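Local atomic coordinates of capsular polysaccharide export system protein KpsC (Thermosulfurimonas dismutans, PDB entry 6MGB), a protein that transfers Kdo in beta linkage, as a beta-2,4 Kdo-transferase, probably from CMP-Kdo while building the glycolipid anchor of bacterial capsules. Residues Ser106-Leu111 and Leu298-Tyr303; Gly116-Glu121 and Arg285-Leu290; Arg128-Ile133 and Glu291-Ala296. One frame throughout, in Å; residues are numbered along the deposited sequence. Where two conformers were deposited one is given.

All three contacts use helix 289-299 or its two ends, against the part of the chain that runs from helix 107-114 into helix 120-135. Contact 2 holds the loop before the helix, contact 3 its middle and contact 1 its exit into strand 302-305; their centres lie 11 to 13 Å apart. Trp117 joins contacts 1 and 2, its NE1 lying 2.8 Å from Leu111 O, while Leu298 CD1 comes within 3.6 Å of Phe293 CE2 between contacts 1 and 3. Contact 3 is nearest the nucleotide, with the side chain of Ile133 about 10 Å from bound cytidine monophosphate; contact 2 lies away from the annotated sites.

Contact 1 of 3, residues Ser106-Leu111 and Leu298-Tyr303; sequences SLLENL and LLYPRY
Tyr300 lays one face of its ring against Leu108 in a CH-pi contact. Leu108 CB stands 3.8 Å from the centroid of the Tyr300 ring and 8° off the normal, so the methylene sits almost over the ring centre and meets all six carbons about equally. The Leu108 chain stands roughly perpendicular to that of Tyr300. With CG of Tyr300 anti to its backbone N (chi1 -178°), the ring reaches out from the end of helix 289-299 to the first turn of helix 107-114, where its CE1 also comes within 3.7 Å of Leu108 N.

The remaining apolar contacts surround this one. Leu107 approaches the edge of the same ring, its CB 3.9 Å from Tyr300 CE1, and runs antiparallel alongside the tyrosine; Leu107 CD2 reaches the neighbouring CD1. One turn on, Leu111 CD1 rests more loosely on Leu299 CB, at 4.4 Å.

The polar groups are bonded within segment 106-111 or to residues outside the contact. Ser106 N-caps helix 107-114: Glu109 N donates to Ser106 OG over 3.1 Å in a nearly straight bond (171°). Tyr300 OH is hydrogen-bonded to Asp94 OD2, which also accepts from Leu107 N, so one carboxylate oxygen of strand 90-94 ties the tyrosine tip to the start of the helix it packs on. Glu109 points elsewhere, to salt bridges with Arg282 and Arg283.

The contact therefore anchors helix 107-114 where the chain leaves helix 289-299 for strand 302-305 of the mixed sheet. Its chemistry is divided: the ring face and edge supply apolar packing, while the phenol oxygen, bound to Asp94, probably limits how far the ring can shift across Leu108.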
loop_
_atom_site.group_PDB
_atom_site.type_symbol
_atom_site.label_atom_id
_atom_site.label_comp_id
_atom_site.label_asym_id
_atom_site.label_seq_id
_atom_site.Cartn_x
_atom_site.Cartn_y
_atom_site.Cartn_z
ATOM N N SER A 106 0.808 13.627 4.375
ATOM C CA SER A 106 1.851 12.625 4.525
ATOM C C SER A 106 3.027 13.043 3.654
ATOM O O SER A 106 2.907 13.928 2.803
ATOM C CB SER A 106 1.361 11.227 4.127
ATOM O OG SER A 106 1.195 11.129 2.721
ATOM N N LEU A 107 4.180 12.406 3.868
ATOM C CA LEU A 107 5.322 12.683 3.002
ATOM C C LEU A 107 4.958 12.449 1.542
ATOM O O LEU A 107 5.301 13.257 0.671
ATOM C CB LEU A 107 6.517 11.818 3.404
ATOM C CG LEU A 107 7.715 11.871 2.446
ATOM C CD1 LEU A 107 8.285 13.282 2.360
ATOM C CD2 LEU A 107 8.789 10.881 2.866
ATOM N N LEU A 108 4.246 11.356 1.258
ATOM C CA LEU A 108 3.878 11.050 -0.121
ATOM C C LEU A 108 2.948 12.115 -0.687
ATOM O O LEU A 108 3.144 12.592 -1.811
ATOM C CB LEU A 108 3.229 9.667 -0.196
ATOM C CG LEU A 108 2.725 9.236 -1.576
ATOM C CD1 LEU A 108 3.829 9.318 -2.620
ATOM C CD2 LEU A 108 2.159 7.827 -1.522
ATOM N N GLU A 109 1.925 12.503 0.079
ATOM C CA GLU A 109 1.011 13.535 -0.394
ATOM C C GLU A 109 1.753 14.837 -0.659
ATOM O O GLU A 109 1.450 15.549 -1.623
ATOM C CB GLU A 109 -0.110 13.760 0.620
ATOM C CG GLU A 109 -1.233 14.643 0.096
ATOM C CD GLU A 109 -2.241 15.008 1.165
ATOM O OE1 GLU A 109 -3.323 14.385 1.203
ATOM O OE2 GLU A 109 -1.949 15.915 1.972
ATOM N N ASN A 110 2.734 15.164 0.186
ATOM C CA ASN A 110 3.519 16.375 -0.029
ATOM C C ASN A 110 4.331 16.280 -1.316
ATOM O O ASN A 110 4.405 17.247 -2.083
ATOM C CB ASN A 110 4.436 16.629 1.170
ATOM C CG ASN A 110 3.685 17.143 2.387
ATOM O OD1 ASN A 110 2.536 17.577 2.292
ATOM N ND2 ASN A 110 4.348 17.116 3.541
ATOM N N LEU A 111 4.948 15.122 -1.571
ATOM C CA LEU A 111 5.676 14.937 -2.823
ATOM C C LEU A 111 4.764 15.152 -4.023
ATOM O O LEU A 111 5.150 15.807 -4.999
ATOM C CB LEU A 111 6.292 13.539 -2.874
ATOM C CG LEU A 111 7.510 13.289 -1.982
ATOM C CD1 LEU A 111 7.856 11.811 -1.968
ATOM C CD2 LEU A 111 8.701 14.105 -2.458
ATOM N N LEU A 298 9.110 4.683 -6.277
ATOM C CA LEU A 298 10.551 4.900 -6.361
ATOM C C LEU A 298 11.083 5.764 -5.218
ATOM O O LEU A 298 12.066 5.395 -4.567
ATOM C CB LEU A 298 10.916 5.529 -7.710
ATOM C CG LEU A 298 11.257 4.544 -8.831
ATOM C CD1 LEU A 298 10.013 3.817 -9.319
ATOM C CD2 LEU A 298 11.951 5.258 -9.980
ATOM N N LEU A 299 10.451 6.909 -4.958
ATOM C CA LEU A 299 10.977 7.869 -3.990
ATOM C C LEU A 299 10.534 7.585 -2.559
ATOM O O LEU A 299 11.335 7.717 -1.626
ATOM C CB LEU A 299 10.542 9.285 -4.369
ATOM C CG LEU A 299 10.913 9.784 -5.768
ATOM C CD1 LEU A 299 10.560 11.257 -5.904
ATOM C CD2 LEU A 299 12.386 9.553 -6.072
ATOM N N TYR A 300 9.266 7.209 -2.366
ATOM C CA TYR A 300 8.700 7.178 -1.020
ATOM C C TYR A 300 9.257 6.026 -0.189
ATOM O O TYR A 300 9.712 6.274 0.939
ATOM C CB TYR A 300 7.171 7.149 -1.126
ATOM C CG TYR A 300 6.379 7.159 0.163
ATOM C CD1 TYR A 300 6.535 8.167 1.109
ATOM C CD2 TYR A 300 5.420 6.180 0.402
ATOM C CE1 TYR A 300 5.782 8.173 2.273
ATOM C CE2 TYR A 300 4.668 6.178 1.554
ATOM C CZ TYR A 300 4.849 7.176 2.487
ATOM O OH TYR A 300 4.087 7.170 3.635
ATOM N N PRO A 301 9.276 4.783 -0.663
ATOM C CA PRO A 301 9.782 3.688 0.170
ATOM C C PRO A 301 11.302 3.668 0.224
ATOM O O PRO A 301 11.994 4.220 -0.632
ATOM C CB PRO A 301 9.249 2.429 -0.530
ATOM C CG PRO A 301 8.323 2.919 -1.622
ATOM C CD PRO A 301 8.817 4.280 -1.965
ATOM N N ARG A 302 11.813 3.006 1.261
ATOM C CA ARG A 302 13.244 2.767 1.412
ATOM C C ARG A 302 13.532 1.309 1.083
ATOM O O ARG A 302 12.999 0.403 1.733
ATOM C CB ARG A 302 13.712 3.103 2.827
ATOM C CG ARG A 302 13.333 4.501 3.266
ATOM C CD ARG A 302 14.033 4.900 4.546
ATOM N NE ARG A 302 13.688 6.263 4.936
ATOM C CZ ARG A 302 14.228 6.911 5.963
ATOM N NH1 ARG A 302 15.150 6.322 6.715
ATOM N NH2 ARG A 302 13.847 8.150 6.236
ATOM N N TYR A 303 14.370 1.087 0.077
ATOM C CA TYR A 303 14.685 -0.251 -0.396
ATOM C C TYR A 303 16.049 -0.699 0.107
ATOM O O TYR A 303 16.979 0.101 0.240
ATOM C CB TYR A 303 14.675 -0.303 -1.927
ATOM C CG TYR A 303 13.310 -0.115 -2.540
ATOM C CD1 TYR A 303 12.482 -1.203 -2.767
ATOM C CD2 TYR A 303 12.849 1.146 -2.894
ATOM C CE1 TYR A 303 11.228 -1.045 -3.321
ATOM C CE2 TYR A 303 11.600 1.316 -3.454
ATOM C CZ TYR A 303 10.792 0.216 -3.664
ATOM O OH TYR A 303 9.545 0.374 -4.220
#

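Contact 2 of 3, residues Gly116-Glu121 and Arg285-Leu290; sequences GWETPE and RRRTLL
Glu118 and Arg287 meet in a salt bridge in which both terminal nitrogens of the guanidinium grip one oxygen end-on. Arg287 NH1 and Arg287 NH2 each donate to Glu118 OE2 over 2.8 Å, and the shared acceptor bends both bonds to 144°. OE2 lies in the guanidinium plane; toward NH1 it turns its anti lone pair, whereas NH2 meets it on the anti side but 33° out of the carboxylate plane. The other oxygen serves its own loop: Trp117 N donates to Glu118 OE1 over 3.2 Å, and Gly116 N adds a weak bond. The first torsion of Glu118, with CG anti to the carbonyl carbon, sets CG over the Trp117 ring toward its rim; a bend at chi2 then directs the carboxylate, OE1 back to the loop and OE2 to the arginines.

Arg285 completes a salt-bridge network. Its NH1 is 3.4 Å from Glu118 OE2, which lies well out of the guanidinium plane, so charge alone acts here. Arg287 is stacked between neighbours, Arg285 NE over the centre of one guanidinium face and Trp117 CZ2 over the opposite face, offset toward the rim; the indole and guanidinium planes are 33° apart. This network joins the loops leading into helices 120-135 and 289-299, whose first turns are N-capped by Thr119 and Thr288, bonded to Leu122 N and Glu291 N.

Replacing Glu118 by a glutamine would probably weaken the grip on Arg287 and leave two closely stacked guanidinium groups without the negative charge they share.

Two further donors reach the last turns of helix 107-114: Arg287 NE bonds Leu112 O, and Trp117 NE1 bonds Leu111 O.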
loop_
_atom_site.group_PDB
_atom_site.type_symbol
_atom_site.label_atom_id
_atom_site.label_comp_id
_atom_site.label_asym_id
_atom_site.label_seq_id
_atom_site.Cartn_x
_atom_site.Cartn_y
_atom_site.Cartn_z
ATOM N N GLY A 116 9.374 18.914 -6.470
ATOM C CA GLY A 116 10.744 18.916 -6.003
ATOM C C GLY A 116 11.570 17.732 -6.457
ATOM O O GLY A 116 12.707 17.582 -5.993
ATOM N N TRP A 117 11.046 16.901 -7.358
ATOM C CA TRP A 117 11.677 15.632 -7.696
ATOM C C TRP A 117 11.534 15.217 -9.152
ATOM O O TRP A 117 12.168 14.233 -9.544
ATOM C CB TRP A 117 11.088 14.517 -6.818
ATOM C CG TRP A 117 9.588 14.485 -6.848
ATOM C CD1 TRP A 117 8.736 15.120 -5.991
ATOM C CD2 TRP A 117 8.762 13.791 -7.791
ATOM N NE1 TRP A 117 7.433 14.864 -6.342
ATOM C CE2 TRP A 117 7.421 14.048 -7.442
ATOM C CE3 TRP A 117 9.026 12.977 -8.895
ATOM C CZ2 TRP A 117 6.348 13.520 -8.158
ATOM C CZ3 TRP A 117 7.960 12.449 -9.604
ATOM C CH2 TRP A 117 6.638 12.724 -9.233
ATOM N N GLU A 118 10.735 15.907 -9.964
ATOM C CA GLU A 118 10.459 15.469 -11.333
ATOM C C GLU A 118 11.625 15.866 -12.228
ATOM O O GLU A 118 11.783 17.037 -12.583
ATOM C CB GLU A 118 9.154 16.073 -11.841
ATOM C CG GLU A 118 7.967 15.887 -10.912
ATOM C CD GLU A 118 7.777 17.053 -9.965
ATOM O OE1 GLU A 118 8.791 17.625 -9.506
ATOM O OE2 GLU A 118 6.611 17.406 -9.685
ATOM N N THR A 119 12.442 14.888 -12.601
ATOM C CA THR A 119 13.541 15.103 -13.523
ATOM C C THR A 119 13.454 14.107 -14.667
ATOM O O THR A 119 12.903 13.014 -14.504
ATOM C CB THR A 119 14.900 14.947 -12.829
ATOM O OG1 THR A 119 15.082 13.582 -12.433
ATOM C CG2 THR A 119 14.973 15.831 -11.610
ATOM N N PRO A 120 13.994 14.456 -15.836
ATOM C CA PRO A 120 14.044 13.476 -16.931
ATOM C C PRO A 120 14.676 12.162 -16.513
ATOM O O PRO A 120 14.240 11.092 -16.954
ATOM C CB PRO A 120 14.879 14.193 -18.001
ATOM C CG PRO A 120 14.736 15.642 -17.695
ATOM C CD PRO A 120 14.607 15.742 -16.211
ATOM N N GLU A 121 15.696 12.219 -15.655
ATOM C CA GLU A 121 16.391 11.007 -15.238
ATOM C C GLU A 121 15.504 10.136 -14.356
ATOM O O GLU A 121 15.436 8.916 -14.548
ATOM C CB GLU A 121 17.684 11.385 -14.512
ATOM C CG GLU A 121 18.795 10.352 -14.609
ATOM C CD GLU A 121 19.015 9.605 -13.311
ATOM O OE1 GLU A 121 19.027 8.356 -13.337
ATOM O OE2 GLU A 121 19.173 10.267 -12.263
ATOM N N ARG A 285 -2.825 19.294 -6.890
ATOM C CA ARG A 285 -2.083 19.085 -8.124
ATOM C C ARG A 285 -2.542 17.809 -8.817
ATOM O O ARG A 285 -2.627 16.748 -8.192
ATOM C CB ARG A 285 -0.586 19.016 -7.837
ATOM C CG ARG A 285 0.269 18.868 -9.081
ATOM C CD ARG A 285 1.615 19.537 -8.902
ATOM N NE ARG A 285 2.468 19.363 -10.073
ATOM C CZ ARG A 285 3.744 19.724 -10.131
ATOM N NH1 ARG A 285 4.437 19.523 -11.244
ATOM N NH2 ARG A 285 4.333 20.282 -9.081
ATOM N N ARG A 286 -2.840 17.916 -10.109
ATOM C CA ARG A 286 -3.154 16.747 -10.916
ATOM C C ARG A 286 -1.865 16.035 -11.298
ATOM O O ARG A 286 -0.857 16.674 -11.615
ATOM C CB ARG A 286 -3.922 17.149 -12.176
ATOM C CG ARG A 286 -5.066 18.134 -11.953
ATOM C CD ARG A 286 -6.185 17.537 -11.116
ATOM N NE ARG A 286 -5.809 17.384 -9.714
ATOM C CZ ARG A 286 -6.518 16.709 -8.815
ATOM N NH1 ARG A 286 -7.650 16.112 -9.166
ATOM N NH2 ARG A 286 -6.092 16.628 -7.563
ATOM N N ARG A 287 -1.898 14.705 -11.269
ATOM C CA ARG A 287 -0.718 13.899 -11.544
ATOM C C ARG A 287 -1.037 12.830 -12.578
ATOM O O ARG A 287 -2.147 12.292 -12.625
ATOM C CB ARG A 287 -0.185 13.231 -10.268
ATOM C CG ARG A 287 0.468 14.187 -9.287
ATOM C CD ARG A 287 1.726 14.803 -9.873
ATOM N NE ARG A 287 2.485 15.566 -8.888
ATOM C CZ ARG A 287 3.658 16.141 -9.134
ATOM N NH1 ARG A 287 4.215 16.041 -10.334
ATOM N NH2 ARG A 287 4.279 16.817 -8.178
ATOM N N THR A 288 -0.045 12.537 -13.414
ATOM C CA THR A 288 -0.122 11.404 -14.319
ATOM C C THR A 288 0.171 10.114 -13.562
ATOM O O THR A 288 0.725 10.120 -12.460
ATOM C CB THR A 288 0.877 11.550 -15.468
ATOM O OG1 THR A 288 2.211 11.445 -14.956
ATOM C CG2 THR A 288 0.707 12.890 -16.176
ATOM N N LEU A 289 -0.204 8.991 -14.177
ATOM C CA LEU A 289 0.085 7.695 -13.574
ATOM C C LEU A 289 1.583 7.526 -13.360
ATOM O O LEU A 289 2.027 7.096 -12.290
ATOM C CB LEU A 289 -0.471 6.574 -14.453
ATOM C CG LEU A 289 -0.401 5.129 -13.929
ATOM C CD1 LEU A 289 0.979 4.500 -14.124
ATOM C CD2 LEU A 289 -0.818 5.044 -12.464
ATOM N N LEU A 290 2.382 7.871 -14.372
ATOM C CA LEU A 290 3.827 7.730 -14.242
ATOM C C LEU A 290 4.361 8.579 -13.095
ATOM O O LEU A 290 5.221 8.129 -12.329
ATOM C CB LEU A 290 4.509 8.107 -15.556
ATOM C CG LEU A 290 6.005 7.796 -15.638
ATOM C CD1 LEU A 290 6.250 6.296 -15.577
ATOM C CD2 LEU A 290 6.605 8.382 -16.905
#

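Contact 3 of 3, residues Arg128-Ile133 and Glu291-Ala296; sequences RALKLI and ELFAAA
Phe293 holds CG anti to its backbone N (chi1 171°), which carries the ring away from helix 289-299 toward helix 120-135, while Leu130, with CG likewise anti, brings its CD1 nearly over the centre of that ring. Leu130 covers this face in a CH-pi contact. Its CB, on the same side, is 4.2 Å from the centroid of the Phe293 ring and 25° off the normal, displaced toward CE2, and the backbone also comes close, with Leu130 N 3.7 Å from Phe293 CE2.

Two more side chains line the edge. Ile133, one turn further along, comes from the opposite direction and sets CD1 in the ring plane, 3.8 Å from Phe293 CZ. Ala129 CB lies near the same plane at 4.0 Å from Phe293 CE2. The phenyl ring thus fits against Ala129, Leu130 and Ile133, on one side of helix 120-135, face on one and edge on two, and all four residues are buried. The axes of the short segments are 10.8 Å apart and cross at 93°, and the Phe293 ring spans the distance between them.

Other helices close in around the junction. Met255 of helix 248-255 touches Leu130, Ile133 and Phe293, linking the contact to the helix that carries the nucleotide-binding residues Gln248 and Glu252; the side chain of Ile133 is about 7 Å from that of Glu252. Helix 314-322 packs on Ala129 through Phe315 and Ile318, and Ala295 and Ala296 turn to Leu108 of helix 107-114.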
loop_
_atom_site.group_PDB
_atom_site.type_symbol
_atom_site.label_atom_id
_atom_site.label_comp_id
_atom_site.label_asym_id
_atom_site.label_seq_id
_atom_site.Cartn_x
_atom_site.Cartn_y
_atom_site.Cartn_z
ATOM N N ARG A 128 11.130 2.551 -16.644
ATOM C CA ARG A 128 11.785 1.246 -16.644
ATOM C C ARG A 128 11.201 0.340 -15.567
ATOM O O ARG A 128 10.870 -0.824 -15.826
ATOM C CB ARG A 128 13.290 1.421 -16.441
ATOM C CG ARG A 128 14.070 1.666 -17.724
ATOM C CD ARG A 128 15.172 2.695 -17.514
ATOM N NE ARG A 128 16.023 2.379 -16.370
ATOM C CZ ARG A 128 16.869 3.235 -15.805
ATOM N NH1 ARG A 128 16.982 4.472 -16.271
ATOM N NH2 ARG A 128 17.602 2.857 -14.767
ATOM N N ALA A 129 11.071 0.858 -14.344
ATOM C CA ALA A 129 10.557 0.043 -13.249
ATOM C C ALA A 129 9.113 -0.370 -13.504
ATOM O O ALA A 129 8.729 -1.514 -13.235
ATOM C CB ALA A 129 10.674 0.806 -11.931
ATOM N N LEU A 130 8.299 0.548 -14.029
ATOM C CA LEU A 130 6.901 0.227 -14.295
ATOM C C LEU A 130 6.781 -0.878 -15.338
ATOM O O LEU A 130 5.977 -1.805 -15.182
ATOM C CB LEU A 130 6.158 1.485 -14.746
ATOM C CG LEU A 130 4.668 1.340 -15.066
ATOM C CD1 LEU A 130 3.883 0.843 -13.857
ATOM C CD2 LEU A 130 4.114 2.671 -15.552
ATOM N N LYS A 131 7.579 -0.807 -16.405
ATOM C CA LYS A 131 7.529 -1.847 -17.426
ATOM C C LYS A 131 7.926 -3.201 -16.851
ATOM O O LYS A 131 7.282 -4.218 -17.135
ATOM C CB LYS A 131 8.433 -1.479 -18.604
ATOM C CG LYS A 131 8.500 -2.556 -19.677
ATOM C CD LYS A 131 9.333 -2.126 -20.871
ATOM C CE LYS A 131 9.591 -3.300 -21.805
ATOM N NZ LYS A 131 8.334 -3.999 -22.196
ATOM N N LEU A 132 8.988 -3.238 -16.042
ATOM C CA LEU A 132 9.420 -4.499 -15.447
ATOM C C LEU A 132 8.335 -5.087 -14.552
ATOM O O LEU A 132 8.081 -6.297 -14.582
ATOM C CB LEU A 132 10.714 -4.289 -14.658
ATOM C CG LEU A 132 11.995 -4.120 -15.481
ATOM C CD1 LEU A 132 13.122 -3.584 -14.614
ATOM C CD2 LEU A 132 12.407 -5.439 -16.124
ATOM N N ILE A 133 7.681 -4.245 -13.750
ATOM C CA ILE A 133 6.633 -4.729 -12.855
ATOM C C ILE A 133 5.461 -5.281 -13.656
ATOM O O ILE A 133 4.892 -6.324 -13.312
ATOM C CB ILE A 133 6.195 -3.605 -11.897
ATOM C CG1 ILE A 133 7.305 -3.330 -10.878
ATOM C CG2 ILE A 133 4.895 -3.967 -11.186
ATOM C CD1 ILE A 133 7.106 -2.067 -10.066
ATOM N N GLU A 291 3.855 9.805 -12.951
ATOM C CA GLU A 291 4.311 10.665 -11.863
ATOM C C GLU A 291 3.903 10.098 -10.510
ATOM O O GLU A 291 4.711 10.065 -9.575
ATOM C CB GLU A 291 3.757 12.078 -12.040
ATOM C CG GLU A 291 4.395 12.858 -13.180
ATOM C CD GLU A 291 3.721 14.196 -13.422
ATOM O OE1 GLU A 291 2.558 14.365 -12.998
ATOM O OE2 GLU A 291 4.356 15.077 -14.036
ATOM N N LEU A 292 2.654 9.647 -10.390
ATOM C CA LEU A 292 2.194 9.039 -9.147
ATOM C C LEU A 292 3.028 7.811 -8.804
ATOM O O LEU A 292 3.456 7.632 -7.658
ATOM C CB LEU A 292 0.715 8.675 -9.275
ATOM C CG LEU A 292 0.047 7.963 -8.099
ATOM C CD1 LEU A 292 0.293 8.694 -6.793
ATOM C CD2 LEU A 292 -1.442 7.844 -8.368
ATOM N N PHE A 293 3.277 6.957 -9.797
ATOM C CA PHE A 293 4.090 5.767 -9.574
ATOM C C PHE A 293 5.511 6.132 -9.158
ATOM O O PHE A 293 6.080 5.509 -8.255
ATOM C CB PHE A 293 4.100 4.912 -10.842
ATOM C CG PHE A 293 5.080 3.776 -10.804
ATOM C CD1 PHE A 293 4.753 2.582 -10.186
ATOM C CD2 PHE A 293 6.328 3.902 -11.394
ATOM C CE1 PHE A 293 5.653 1.538 -10.153
ATOM C CE2 PHE A 293 7.231 2.858 -11.365
ATOM C CZ PHE A 293 6.895 1.676 -10.743
ATOM N N ALA A 294 6.103 7.139 -9.807
ATOM C CA ALA A 294 7.475 7.524 -9.487
ATOM C C ALA A 294 7.606 7.928 -8.023
ATOM O O ALA A 294 8.510 7.467 -7.316
ATOM C CB ALA A 294 7.923 8.664 -10.401
ATOM N N ALA A 295 6.713 8.794 -7.547
ATOM C CA ALA A 295 6.774 9.221 -6.153
ATOM C C ALA A 295 6.451 8.068 -5.207
ATOM O O ALA A 295 7.152 7.853 -4.211
ATOM C CB ALA A 295 5.813 10.386 -5.922
ATOM N N ALA A 296 5.396 7.310 -5.508
ATOM C CA ALA A 296 4.894 6.329 -4.552
ATOM C C ALA A 296 5.808 5.113 -4.452
ATOM O O ALA A 296 6.022 4.583 -3.355
ATOM C CB ALA A 296 3.480 5.898 -4.938
#